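Local coordinates for protein phosphoribosylglycinamide synthetase (Anaerococcus prevotii, PDB 4DIM) that probably binds ATP and a metal ion and acts as a ligase of the ATP-grasp family, at residues V187-E195 with I265-I273. Residues are numbered along the deposited sequence; the frame is centred on the assembly and turned at random.
Sequences VEEFIEGYE and ILKDNEVYI
Tyr-194 and Leu-266 face each other as an antiparallel hydrogen-bonded pair, and two backbone bonds hold them. Tyr-194 N donates to Leu-266 O at 2.8 Å, and Leu-266 N donates back to Tyr-194 O at 2.6 Å. Tyr-194 O also receives a CA-H...O contact from Ile-265, and Leu-266 O one from Gly-193. On the face of the sheet with Tyr-194 and Leu-266, their CB atoms lie side by side, while the tyrosine ring heads away.

Apolar packing comes from Ile-191, in the linker just before this strand, set against the hairpin. Ile-191 CG2 is turned anti to its backbone N (chi1 -49° places CG1 beside that N) and meets Ile-265 CG2 at 3.8 Å, the CD methylene of Lys-267 at 3.9 Å and, more loosely, the Tyr-272 ring at CD2. Through its other branch, Ile-265 puts CD1 against the linker backbone, 3.4 Å from Gly-193 N, with a looser touch on Glu-195 CG at 4.1 Å.

The charged contact is a single salt bridge. The Lys-267 chain runs fully extended across Ile-191 at about a right angle and brings NZ to Glu-192 OE2 at 3.3 Å, a salt bridge whose hydrogen bond is weak. An alanine here would remove NZ and the CD methylene, and is likely to leave the Glu-192 carboxylate without this charged mate and Ile-191 CG2 less covered.

Strands 258-267 and 270-277 form a beta-hairpin, turning at Asp-268 and Asn-269, at the edge of the large antiparallel sheet. Strand 186-189 belongs to a separate four-stranded sheet, so residues 190-193 link the two sheets within the ATP-grasp region, consistent with the two-lobed ATP-grasp fold.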
# COMPACT_ATOMS: atom_id res chain seq x y z
N VAL A 187 -12.45 11.57 -19.76
CA VAL A 187 -11.26 12.07 -20.46
C VAL A 187 -10.34 12.50 -19.31
O VAL A 187 -10.75 13.28 -18.43
CB VAL A 187 -11.51 13.16 -21.54
CG1 VAL A 187 -12.11 14.45 -20.96
CG2 VAL A 187 -10.22 13.46 -22.29
N GLU A 188 -9.18 11.88 -19.23
CA GLU A 188 -8.25 12.15 -18.12
C GLU A 188 -6.87 12.42 -18.64
O GLU A 188 -6.43 11.78 -19.59
CB GLU A 188 -8.23 10.96 -17.15
CG GLU A 188 -7.40 11.18 -15.91
CD GLU A 188 -7.46 10.06 -14.91
OE1 GLU A 188 -6.82 9.01 -15.16
OE2 GLU A 188 -8.09 10.25 -13.85
N GLU A 189 -6.15 13.32 -17.97
CA GLU A 189 -4.75 13.62 -18.30
C GLU A 189 -3.92 12.36 -18.18
O GLU A 189 -4.03 11.62 -17.19
CB GLU A 189 -4.16 14.66 -17.35
CG GLU A 189 -4.75 16.06 -17.45
CD GLU A 189 -4.08 17.03 -16.50
OE1 GLU A 189 -3.66 18.12 -16.94
OE2 GLU A 189 -4.00 16.70 -15.29
N PHE A 190 -3.08 12.12 -19.18
CA PHE A 190 -2.19 10.98 -19.18
C PHE A 190 -0.83 11.49 -18.71
O PHE A 190 -0.22 12.32 -19.39
CB PHE A 190 -2.13 10.32 -20.56
CG PHE A 190 -1.36 9.02 -20.57
CD1 PHE A 190 -1.64 8.02 -19.64
CD2 PHE A 190 -0.34 8.80 -21.49
CE1 PHE A 190 -0.88 6.85 -19.61
CE2 PHE A 190 0.39 7.62 -21.47
CZ PHE A 190 0.12 6.65 -20.53
N ILE A 191 -0.42 11.09 -17.50
CA ILE A 191 0.83 11.50 -16.87
C ILE A 191 1.77 10.34 -17.02
O ILE A 191 1.55 9.28 -16.47
CB ILE A 191 0.62 11.90 -15.38
CG1 ILE A 191 -0.55 12.89 -15.20
CG2 ILE A 191 1.90 12.47 -14.79
CD1 ILE A 191 -0.33 14.28 -15.78
N GLU A 192 2.80 10.50 -17.81
CA GLU A 192 3.76 9.44 -18.03
C GLU A 192 5.07 9.99 -17.45
O GLU A 192 5.43 11.13 -17.71
CB GLU A 192 3.80 8.99 -19.53
CG GLU A 192 4.18 10.00 -20.59
CD GLU A 192 3.17 11.07 -21.00
OE1 GLU A 192 3.11 11.35 -22.22
OE2 GLU A 192 2.55 11.71 -20.12
N GLY A 193 5.68 9.23 -16.54
CA GLY A 193 6.92 9.68 -15.91
C GLY A 193 7.52 8.68 -14.94
O GLY A 193 7.26 7.49 -15.04
N TYR A 194 8.32 9.17 -13.99
CA TYR A 194 8.94 8.28 -12.99
C TYR A 194 7.91 7.92 -11.88
O TYR A 194 7.47 8.81 -11.14
CB TYR A 194 10.22 8.91 -12.40
CG TYR A 194 10.96 7.94 -11.50
CD1 TYR A 194 11.52 6.77 -12.01
CD2 TYR A 194 11.02 8.15 -10.12
CE1 TYR A 194 12.10 5.82 -11.17
CE2 TYR A 194 11.65 7.23 -9.28
CZ TYR A 194 12.17 6.05 -9.81
OH TYR A 194 12.78 5.10 -9.01
N GLU A 195 7.52 6.63 -11.80
CA GLU A 195 6.56 6.16 -10.78
C GLU A 195 7.27 5.76 -9.50
O GLU A 195 8.28 5.06 -9.53
CB GLU A 195 5.74 4.96 -11.25
CG GLU A 195 4.88 5.21 -12.46
CD GLU A 195 4.23 3.96 -13.04
OE1 GLU A 195 4.58 2.84 -12.61
OE2 GLU A 195 3.36 4.11 -13.93
N ILE A 265 3.82 9.92 -8.94
CA ILE A 265 4.46 9.94 -10.25
C ILE A 265 5.24 11.25 -10.39
O ILE A 265 4.76 12.33 -10.02
CB ILE A 265 3.51 9.71 -11.43
CG1 ILE A 265 4.26 9.73 -12.77
CG2 ILE A 265 2.40 10.73 -11.43
CD1 ILE A 265 3.74 8.90 -13.72
N LEU A 266 6.45 11.17 -10.93
CA LEU A 266 7.26 12.36 -11.13
C LEU A 266 7.29 12.71 -12.63
O LEU A 266 7.72 11.88 -13.43
CB LEU A 266 8.66 12.13 -10.54
CG LEU A 266 9.81 12.93 -11.07
CD1 LEU A 266 9.67 14.39 -10.69
CD2 LEU A 266 11.06 12.39 -10.52
N LYS A 267 6.82 13.94 -12.98
CA LYS A 267 6.85 14.46 -14.36
C LYS A 267 7.36 15.88 -14.38
O LYS A 267 6.74 16.78 -13.80
CB LYS A 267 5.45 14.40 -15.03
CG LYS A 267 5.41 14.95 -16.48
CD LYS A 267 4.05 14.71 -17.09
CE LYS A 267 3.83 15.27 -18.49
NZ LYS A 267 2.50 14.88 -19.04
N ASP A 268 8.47 16.12 -15.11
CA ASP A 268 9.02 17.46 -15.32
C ASP A 268 9.20 18.23 -13.99
O ASP A 268 8.75 19.38 -13.85
CB ASP A 268 8.12 18.27 -16.29
CG ASP A 268 7.88 17.57 -17.63
OD1 ASP A 268 8.77 16.79 -18.07
OD2 ASP A 268 6.81 17.83 -18.26
N ASN A 269 9.89 17.60 -13.03
CA ASN A 269 10.14 18.16 -11.71
C ASN A 269 8.84 18.59 -10.98
O ASN A 269 8.82 19.54 -10.20
CB ASN A 269 11.17 19.32 -11.78
CG ASN A 269 12.54 18.76 -12.06
OD1 ASN A 269 13.01 17.83 -11.38
ND2 ASN A 269 13.19 19.23 -13.13
N GLU A 270 7.80 17.80 -11.14
CA GLU A 270 6.55 18.01 -10.43
C GLU A 270 6.03 16.67 -10.14
O GLU A 270 6.23 15.75 -10.95
CB GLU A 270 5.55 18.87 -11.21
CG GLU A 270 5.84 20.37 -11.12
CD GLU A 270 5.96 20.95 -9.72
OE1 GLU A 270 5.35 20.40 -8.77
OE2 GLU A 270 6.72 21.94 -9.57
N VAL A 271 5.43 16.52 -8.95
CA VAL A 271 4.95 15.22 -8.49
C VAL A 271 3.47 15.26 -8.39
O VAL A 271 2.89 16.30 -8.11
CB VAL A 271 5.63 14.78 -7.18
CG1 VAL A 271 7.14 14.78 -7.34
CG2 VAL A 271 5.22 15.66 -5.99
N TYR A 272 2.85 14.13 -8.65
CA TYR A 272 1.39 13.96 -8.66
C TYR A 272 1.00 12.73 -7.89
O TYR A 272 1.70 11.71 -7.98
CB TYR A 272 0.89 13.83 -10.11
CG TYR A 272 1.29 15.00 -10.99
CD1 TYR A 272 0.40 16.04 -11.24
CD2 TYR A 272 2.52 15.03 -11.62
CE1 TYR A 272 0.76 17.12 -12.03
CE2 TYR A 272 2.89 16.10 -12.43
CZ TYR A 272 2.02 17.17 -12.60
OH TYR A 272 2.37 18.26 -13.39
N ILE A 273 -0.15 12.80 -7.18
CA ILE A 273 -0.69 11.69 -6.41
C ILE A 273 -1.60 10.92 -7.28
O ILE A 273 -2.62 11.46 -7.71
CB ILE A 273 -1.43 12.19 -5.16
CG1 ILE A 273 -0.45 12.94 -4.23
CG2 ILE A 273 -2.15 11.02 -4.43
CD1 ILE A 273 -0.97 13.42 -3.12